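Long-range contacts in probable porin (Pseudomonas aeruginosa, PDB 4FT6), which forms an OprD-family beta-barrel channel in the outer membrane and probably lets small solutes, most likely carboxylates, diffuse across it: residues 22-27 against 382-387; 349-354 against 365-370. One frame throughout, in Å; residues are numbered along the deposited sequence.

Interaction 1 (22-27 against 382-387); sequences LYFNRD and ENRLIL. With C8E ((hydroxyethyloxy)tri(ethyloxy)octane), chain C.
Glu382, whose surface is hidden more than that of any other residue here, reaches across to Arg26 on the antiparallel strand beside it. Because its CG stands anti to the backbone N (chi1 -162°) and the chain stays extended beyond it, the carboxylate arrives at the guanidinium edge, with the two planes only 17° apart. Arg26 NE donates to the anti lone pair of Glu382 OE2 at 2.8 Å, and Arg26 NH2 turns to the same oxygen, so one atom takes both donors of the salt bridge. The other oxygen, OE1, accepts from Gln294 and lies next to Arg384 NH1, although that last pair is modelled too tightly to be trusted in detail. The Phe24 ring packs beside these charges: its CD2 lies 3.5 Å from Arg384 CD, while its CZ approaches Glu382 OE2 with ring and carboxylate planes 45° apart. Farther along the same face Leu22 runs side by side with Ile386, its CD1 3.6 Å from Ile386 CG1, and touches Leu83 of a loop.

The opposite face carries Tyr23. Its CB packs 4.0 Å from Leu385 CB, and both residues meet a bound detergent chain, Tyr23 CB lying 3.7 Å from C10 of the C8E molecule. The phenol suits this place: its carbon skeleton faces detergent, while OH is hydrogen-bonded to Asn25 ND2 and to Glu39 on the next strand. In the sheet itself, paired backbone hydrogen bonds join Tyr23 to Leu385 and Asn25 to Asn383, as with Tyr23 N to Leu385 O at 2.9 Å.

A barrel seam results, uniting the first and last long strands. Its detergent-facing side is partly greasy; the side with Glu382 and Arg384 faces the barrel interior, where flanking arginines would probably keep Glu382 ionised.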
loop_
_atom_site.group_PDB
_atom_site.type_symbol
_atom_site.label_atom_id
_atom_site.label_comp_id
_atom_site.label_asym_id
_atom_site.label_seq_id
_atom_site.Cartn_x
_atom_site.Cartn_y
_atom_site.Cartn_z
ATOM N N LEU A 22 -13.356 -7.454 9.349
ATOM C CA LEU A 22 -13.274 -7.547 7.894
ATOM C C LEU A 22 -13.956 -8.791 7.351
ATOM O O LEU A 22 -13.653 -9.911 7.779
ATOM C CB LEU A 22 -11.809 -7.538 7.456
ATOM C CG LEU A 22 -11.516 -7.478 5.960
ATOM C CD1 LEU A 22 -12.387 -6.421 5.337
ATOM C CD2 LEU A 22 -10.044 -7.137 5.747
ATOM N N TYR A 23 -14.879 -8.582 6.414
ATOM C CA TYR A 23 -15.465 -9.677 5.658
ATOM C C TYR A 23 -14.946 -9.552 4.227
ATOM O O TYR A 23 -15.097 -8.504 3.598
ATOM C CB TYR A 23 -17.000 -9.621 5.688
ATOM C CG TYR A 23 -17.635 -10.586 4.707
ATOM C CD1 TYR A 23 -17.815 -11.919 5.034
ATOM C CD2 TYR A 23 -18.028 -10.168 3.450
ATOM C CE1 TYR A 23 -18.381 -12.804 4.134
ATOM C CE2 TYR A 23 -18.593 -11.053 2.541
ATOM C CZ TYR A 23 -18.765 -12.364 2.890
ATOM O OH TYR A 23 -19.322 -13.240 1.992
ATOM N N PHE A 24 -14.348 -10.620 3.713
ATOM C CA PHE A 24 -13.730 -10.598 2.392
ATOM C C PHE A 24 -14.289 -11.742 1.569
ATOM O O PHE A 24 -14.337 -12.876 2.039
ATOM C CB PHE A 24 -12.222 -10.774 2.536
ATOM C CG PHE A 24 -11.466 -10.733 1.230
ATOM C CD1 PHE A 24 -11.343 -11.865 0.435
ATOM C CD2 PHE A 24 -10.839 -9.568 0.820
ATOM C CE1 PHE A 24 -10.631 -11.824 -0.767
ATOM C CE2 PHE A 24 -10.121 -9.519 -0.376
ATOM C CZ PHE A 24 -10.018 -10.649 -1.173
ATOM N N ASN A 25 -14.688 -11.452 0.336
ATOM C CA ASN A 25 -15.294 -12.466 -0.514
ATOM C C ASN A 25 -14.892 -12.241 -1.966
ATOM O O ASN A 25 -15.475 -11.412 -2.669
ATOM C CB ASN A 25 -16.816 -12.453 -0.351
ATOM C CG ASN A 25 -17.479 -13.701 -0.911
ATOM O OD1 ASN A 25 -17.072 -14.224 -1.950
ATOM N ND2 ASN A 25 -18.506 -14.188 -0.218
ATOM N N ARG A 26 -13.861 -12.960 -2.399
ATOM C CA ARG A 26 -13.430 -12.918 -3.788
ATOM C C ARG A 26 -14.033 -14.106 -4.500
ATOM O O ARG A 26 -13.728 -15.258 -4.175
ATOM C CB ARG A 26 -11.912 -12.985 -3.908
ATOM C CG ARG A 26 -11.418 -13.198 -5.339
ATOM C CD ARG A 26 -9.919 -12.937 -5.449
ATOM N NE ARG A 26 -9.567 -11.559 -5.089
ATOM C CZ ARG A 26 -8.325 -11.102 -4.990
ATOM N NH1 ARG A 26 -7.310 -11.913 -5.221
ATOM N NH2 ARG A 26 -8.096 -9.840 -4.652
ATOM N N ASP A 27 -14.894 -13.823 -5.469
ATOM C CA ASP A 27 -15.580 -14.870 -6.201
ATOM C C ASP A 27 -14.988 -15.066 -7.599
ATOM O O ASP A 27 -15.035 -14.166 -8.439
ATOM C CB ASP A 27 -17.078 -14.563 -6.278
ATOM C CG ASP A 27 -17.835 -15.574 -7.108
ATOM O OD1 ASP A 27 -17.386 -16.740 -7.214
ATOM O OD2 ASP A 27 -18.891 -15.205 -7.659
ATOM N N GLU A 382 -15.404 -9.111 -6.390
ATOM C CA GLU A 382 -14.903 -9.071 -5.025
ATOM C C GLU A 382 -15.712 -8.120 -4.184
ATOM O O GLU A 382 -16.058 -7.028 -4.625
ATOM C CB GLU A 382 -13.434 -8.657 -5.003
ATOM C CG GLU A 382 -12.713 -8.986 -3.721
ATOM C CD GLU A 382 -11.319 -8.399 -3.697
ATOM O OE1 GLU A 382 -11.156 -7.303 -3.131
ATOM O OE2 GLU A 382 -10.385 -9.015 -4.259
ATOM N N ASN A 383 -16.026 -8.551 -2.971
ATOM C CA ASN A 383 -16.688 -7.699 -2.007
ATOM C C ASN A 383 -15.956 -7.734 -0.684
ATOM O O ASN A 383 -15.522 -8.800 -0.222
ATOM C CB ASN A 383 -18.110 -8.164 -1.775
ATOM C CG ASN A 383 -19.062 -7.635 -2.803
ATOM O OD1 ASN A 383 -19.576 -6.518 -2.677
ATOM N ND2 ASN A 383 -19.311 -8.430 -3.835
ATOM N N ARG A 384 -15.822 -6.567 -0.069
ATOM C CA ARG A 384 -15.319 -6.504 1.284
ATOM C C ARG A 384 -16.216 -5.597 2.102
ATOM O O ARG A 384 -16.655 -4.547 1.627
ATOM C CB ARG A 384 -13.860 -6.034 1.316
ATOM C CG ARG A 384 -13.265 -5.759 -0.063
ATOM C CD ARG A 384 -11.924 -6.463 -0.314
ATOM N NE ARG A 384 -10.767 -5.600 -0.077
ATOM C CZ ARG A 384 -9.647 -5.595 -0.801
ATOM N NH1 ARG A 384 -9.512 -6.401 -1.842
ATOM N NH2 ARG A 384 -8.656 -4.765 -0.487
ATOM N N LEU A 385 -16.528 -6.039 3.315
ATOM C CA LEU A 385 -17.178 -5.191 4.303
ATOM C C LEU A 385 -16.100 -4.867 5.326
ATOM O O LEU A 385 -15.388 -5.765 5.787
ATOM C CB LEU A 385 -18.327 -5.928 4.992
ATOM C CG LEU A 385 -19.743 -5.425 4.752
ATOM C CD1 LEU A 385 -19.726 -3.941 4.375
ATOM C CD2 LEU A 385 -20.438 -6.263 3.690
ATOM N N ILE A 386 -15.949 -3.591 5.665
ATOM C CA ILE A 386 -14.913 -3.194 6.609
ATOM C C ILE A 386 -15.473 -2.296 7.705
ATOM O O ILE A 386 -15.959 -1.191 7.437
ATOM C CB ILE A 386 -13.747 -2.470 5.906
ATOM C CG1 ILE A 386 -13.456 -3.104 4.545
ATOM C CG2 ILE A 386 -12.496 -2.482 6.782
ATOM C CD1 ILE A 386 -12.556 -2.288 3.701
ATOM N N LEU A 387 -15.395 -2.791 8.939
ATOM C CA LEU A 387 -15.825 -2.063 10.131
ATOM C C LEU A 387 -14.551 -1.571 10.821
ATOM O O LEU A 387 -13.581 -2.325 10.968
ATOM C CB LEU A 387 -16.593 -3.000 11.077
ATOM C CG LEU A 387 -17.956 -2.632 11.670
ATOM C CD1 LEU A 387 -17.865 -2.490 13.174
ATOM C CD2 LEU A 387 -18.502 -1.359 11.060
HETATM C C3 C8E C . -20.942 -16.653 7.457
HETATM C C4 C8E C . -20.988 -15.555 8.512
HETATM C C5 C8E C . -20.120 -14.372 8.097
HETATM C C6 C8E C . -20.906 -13.066 8.144
HETATM C C7 C8E C . -20.003 -11.842 8.266
HETATM C C8 C8E C . -20.798 -10.556 8.069
HETATM O O9 C8E C . -20.341 -9.542 8.942
HETATM C C10 C8E C . -19.455 -8.630 8.325
HETATM C C11 C8E C . -19.363 -7.347 9.149
HETATM O O12 C8E C . -18.455 -6.436 8.568
HETATM C C13 C8E C . -19.004 -5.143 8.458
#

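Interaction 2 (349-354 against 365-370); sequences VDVAYV and LRWRNA. With C8E ((hydroxyethyloxy)tri(ethyloxy)octane), chain E.
Asp350 meets two guanidinium groups at once, and meets them differently. OD1 lies over one face of the Arg366 guanidinium, 3.1 Å from NE, with the two planes 74° apart; the oxygen is well out of the guanidinium plane, so this salt bridge rests on charge, with no N-H aimed at it. OD2 comes obliquely to Arg368 instead, 3.3 Å from its NE, and here the planes differ by 42°. The two arginines overlap as well: Arg366 NH2 sits 3.2 Å above a face of the Arg368 guanidinium, toward its rim, while Arg368 CG lies at the edge of the Arg366 group. Arg366 gets there as an extended chain from CG to NE. Arg368 sends CG off beside its backbone N (chi1 -51°) and bends at chi3, which brings it alongside the aspartate.

On the other side of the sheet the indole of Trp367 has Asn369 CB over one face, offset toward the rim, and C5 of a C8E detergent at its edge, 3.7 Å from CH2. Val351 CG2 comes obliquely to Trp367 CE3 at 4.2 Å. A tryptophan suits this detergent-lined surface because its benzene end can face hydrocarbon while NE1 is hydrogen-bonded to Asn383 OD1 of the following strand. Val349, a compact branched residue, touches the same detergent, its CG1 3.8 Å from O12. Asn369 has its amide held by Arg347 and Asn383.

Six backbone hydrogen bonds tie the hairpin strands together through Val349 with Asn369, Val351 with Trp367, and Tyr353 with Leu365; Val349 N to Asn369 O measures 2.7 Å.

One carboxylate shared by two arginines probably leaves this face net cationic; it points into the barrel, and its run of arginines is consistent with the basic ladder lining OprD-family pores.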
loop_
_atom_site.group_PDB
_atom_site.type_symbol
_atom_site.label_atom_id
_atom_site.label_comp_id
_atom_site.label_asym_id
_atom_site.label_seq_id
_atom_site.Cartn_x
_atom_site.Cartn_y
_atom_site.Cartn_z
ATOM N N VAL A 349 -15.929 0.043 -6.895
ATOM C CA VAL A 349 -16.885 0.953 -6.268
ATOM C C VAL A 349 -16.659 0.997 -4.769
ATOM O O VAL A 349 -16.619 -0.041 -4.106
ATOM C CB VAL A 349 -18.346 0.557 -6.545
ATOM C CG1 VAL A 349 -19.291 1.319 -5.616
ATOM C CG2 VAL A 349 -18.696 0.828 -7.992
ATOM N N ASP A 350 -16.497 2.202 -4.238
ATOM C CA ASP A 350 -16.165 2.386 -2.834
ATOM C C ASP A 350 -17.232 3.251 -2.194
ATOM O O ASP A 350 -17.507 4.354 -2.667
ATOM C CB ASP A 350 -14.817 3.099 -2.719
ATOM C CG ASP A 350 -13.938 2.527 -1.622
ATOM O OD1 ASP A 350 -14.078 2.935 -0.444
ATOM O OD2 ASP A 350 -13.088 1.672 -1.944
ATOM N N VAL A 351 -17.857 2.758 -1.135
ATOM C CA VAL A 351 -18.748 3.602 -0.353
ATOM C C VAL A 351 -18.291 3.549 1.092
ATOM O O VAL A 351 -17.978 2.474 1.611
ATOM C CB VAL A 351 -20.198 3.152 -0.452
ATOM C CG1 VAL A 351 -21.085 4.112 0.316
ATOM C CG2 VAL A 351 -20.625 3.094 -1.911
ATOM N N ALA A 352 -18.214 4.706 1.737
ATOM C CA ALA A 352 -17.742 4.743 3.112
ATOM C C ALA A 352 -18.582 5.687 3.953
ATOM O O ALA A 352 -19.038 6.737 3.478
ATOM C CB ALA A 352 -16.264 5.128 3.174
ATOM N N TYR A 353 -18.798 5.292 5.201
ATOM C CA TYR A 353 -19.464 6.153 6.160
ATOM C C TYR A 353 -18.740 6.125 7.507
ATOM O O TYR A 353 -18.351 5.063 8.001
ATOM C CB TYR A 353 -20.918 5.752 6.336
ATOM C CG TYR A 353 -21.689 6.689 7.219
ATOM C CD1 TYR A 353 -22.003 7.972 6.792
ATOM C CD2 TYR A 353 -22.126 6.291 8.473
ATOM C CE1 TYR A 353 -22.727 8.841 7.594
ATOM C CE2 TYR A 353 -22.851 7.156 9.288
ATOM C CZ TYR A 353 -23.148 8.429 8.839
ATOM O OH TYR A 353 -23.865 9.298 9.628
ATOM N N VAL A 354 -18.557 7.303 8.089
ATOM C CA VAL A 354 -17.934 7.427 9.391
ATOM C C VAL A 354 -18.832 8.252 10.303
ATOM O O VAL A 354 -19.076 9.430 10.033
ATOM C CB VAL A 354 -16.547 8.076 9.291
ATOM C CG1 VAL A 354 -15.954 8.251 10.680
ATOM C CG2 VAL A 354 -15.624 7.222 8.441
ATOM N N LEU A 365 -17.833 2.276 8.685
ATOM C CA LEU A 365 -18.233 1.143 7.873
ATOM C C LEU A 365 -17.987 1.469 6.415
ATOM O O LEU A 365 -18.388 2.529 5.925
ATOM C CB LEU A 365 -19.712 0.820 8.081
ATOM C CG LEU A 365 -20.202 -0.204 7.055
ATOM C CD1 LEU A 365 -19.454 -1.525 7.266
ATOM C CD2 LEU A 365 -21.713 -0.399 7.104
ATOM N N ARG A 366 -17.347 0.547 5.713
ATOM C CA ARG A 366 -16.964 0.785 4.333
ATOM C C ARG A 366 -17.147 -0.469 3.490
ATOM O O ARG A 366 -16.798 -1.576 3.909
ATOM C CB ARG A 366 -15.509 1.259 4.300
ATOM C CG ARG A 366 -14.797 1.130 2.973
ATOM C CD ARG A 366 -13.443 1.791 3.092
ATOM N NE ARG A 366 -12.584 1.531 1.940
ATOM C CZ ARG A 366 -11.425 2.143 1.725
ATOM N NH1 ARG A 366 -10.996 3.058 2.581
ATOM N NH2 ARG A 366 -10.704 1.844 0.656
ATOM N N TRP A 367 -17.698 -0.295 2.298
ATOM C CA TRP A 367 -17.934 -1.426 1.415
ATOM C C TRP A 367 -17.140 -1.234 0.122
ATOM O O TRP A 367 -17.192 -0.167 -0.500
ATOM C CB TRP A 367 -19.435 -1.562 1.155
ATOM C CG TRP A 367 -19.811 -2.458 0.018
ATOM C CD1 TRP A 367 -19.419 -3.756 -0.178
ATOM C CD2 TRP A 367 -20.701 -2.136 -1.063
ATOM N NE1 TRP A 367 -20.002 -4.250 -1.330
ATOM C CE2 TRP A 367 -20.787 -3.274 -1.891
ATOM C CE3 TRP A 367 -21.417 -0.992 -1.420
ATOM C CZ2 TRP A 367 -21.566 -3.296 -3.055
ATOM C CZ3 TRP A 367 -22.191 -1.015 -2.572
ATOM C CH2 TRP A 367 -22.260 -2.159 -3.375
ATOM N N ARG A 368 -16.380 -2.248 -0.271
ATOM C CA ARG A 368 -15.625 -2.164 -1.514
ATOM C C ARG A 368 -16.019 -3.292 -2.449
ATOM O O ARG A 368 -15.968 -4.477 -2.080
ATOM C CB ARG A 368 -14.122 -2.183 -1.247
ATOM C CG ARG A 368 -13.700 -1.161 -0.197
ATOM C CD ARG A 368 -12.222 -1.226 0.110
ATOM N NE ARG A 368 -11.425 -1.093 -1.105
ATOM C CZ ARG A 368 -10.102 -1.185 -1.158
ATOM N NH1 ARG A 368 -9.390 -1.406 -0.058
ATOM N NH2 ARG A 368 -9.494 -1.059 -2.328
ATOM N N ASN A 369 -16.412 -2.906 -3.660
ATOM C CA ASN A 369 -16.895 -3.850 -4.655
ATOM C C ASN A 369 -16.088 -3.734 -5.944
ATOM O O ASN A 369 -15.818 -2.621 -6.405
ATOM C CB ASN A 369 -18.377 -3.583 -4.942
ATOM C CG ASN A 369 -19.003 -4.663 -5.776
ATOM O OD1 ASN A 369 -18.898 -4.659 -6.997
ATOM N ND2 ASN A 369 -19.662 -5.604 -5.119
ATOM N N ALA A 370 -15.695 -4.865 -6.530
ATOM C CA ALA A 370 -14.905 -4.824 -7.764
ATOM C C ALA A 370 -15.253 -5.932 -8.741
ATOM O O ALA A 370 -15.476 -7.077 -8.341
ATOM C CB ALA A 370 -13.430 -4.857 -7.462
HETATM C C1 C8E E . -23.954 -6.282 -10.357
HETATM C C2 C8E E . -23.699 -4.840 -9.935
HETATM C C3 C8E E . -22.741 -4.771 -8.741
HETATM C C4 C8E E . -23.463 -4.354 -7.463
HETATM C C5 C8E E . -22.975 -3.008 -6.920
HETATM C C6 C8E E . -22.662 -2.013 -8.033
HETATM C C7 C8E E . -22.476 -0.582 -7.524
HETATM C C8 C8E E . -23.588 -0.094 -6.600
HETATM O O9 C8E E . -23.182 1.087 -5.933
HETATM C C10 C8E E . -23.851 2.258 -6.355
HETATM C C11 C8E E . -23.398 3.468 -5.532
HETATM O O12 C8E E . -22.096 3.870 -5.915
HETATM C C13 C8E E . -22.044 5.167 -6.477
#

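Both interactions are antiparallel strand pairs in the barrel wall, their centres 10 Å apart. Interaction 2 joins the two strands of a hairpin, close in sequence, whereas interaction 1 brings together strands from the two ends of the chain. Strands 364-374 and 380-392 are neighbours, so the two contacts meet directly: Asn383 of interaction 1 probably hydrogen-bonds to two side chains of interaction 2. Interaction 1 is partly buried; interaction 2 is more of a surface contact. In each, an acid pairs with arginine on one face (in interaction 1 securely only with Arg26), but the acid of the more buried seam is held in plane by N-H donors, whereas that of the more exposed hairpin is met partly by charge alone.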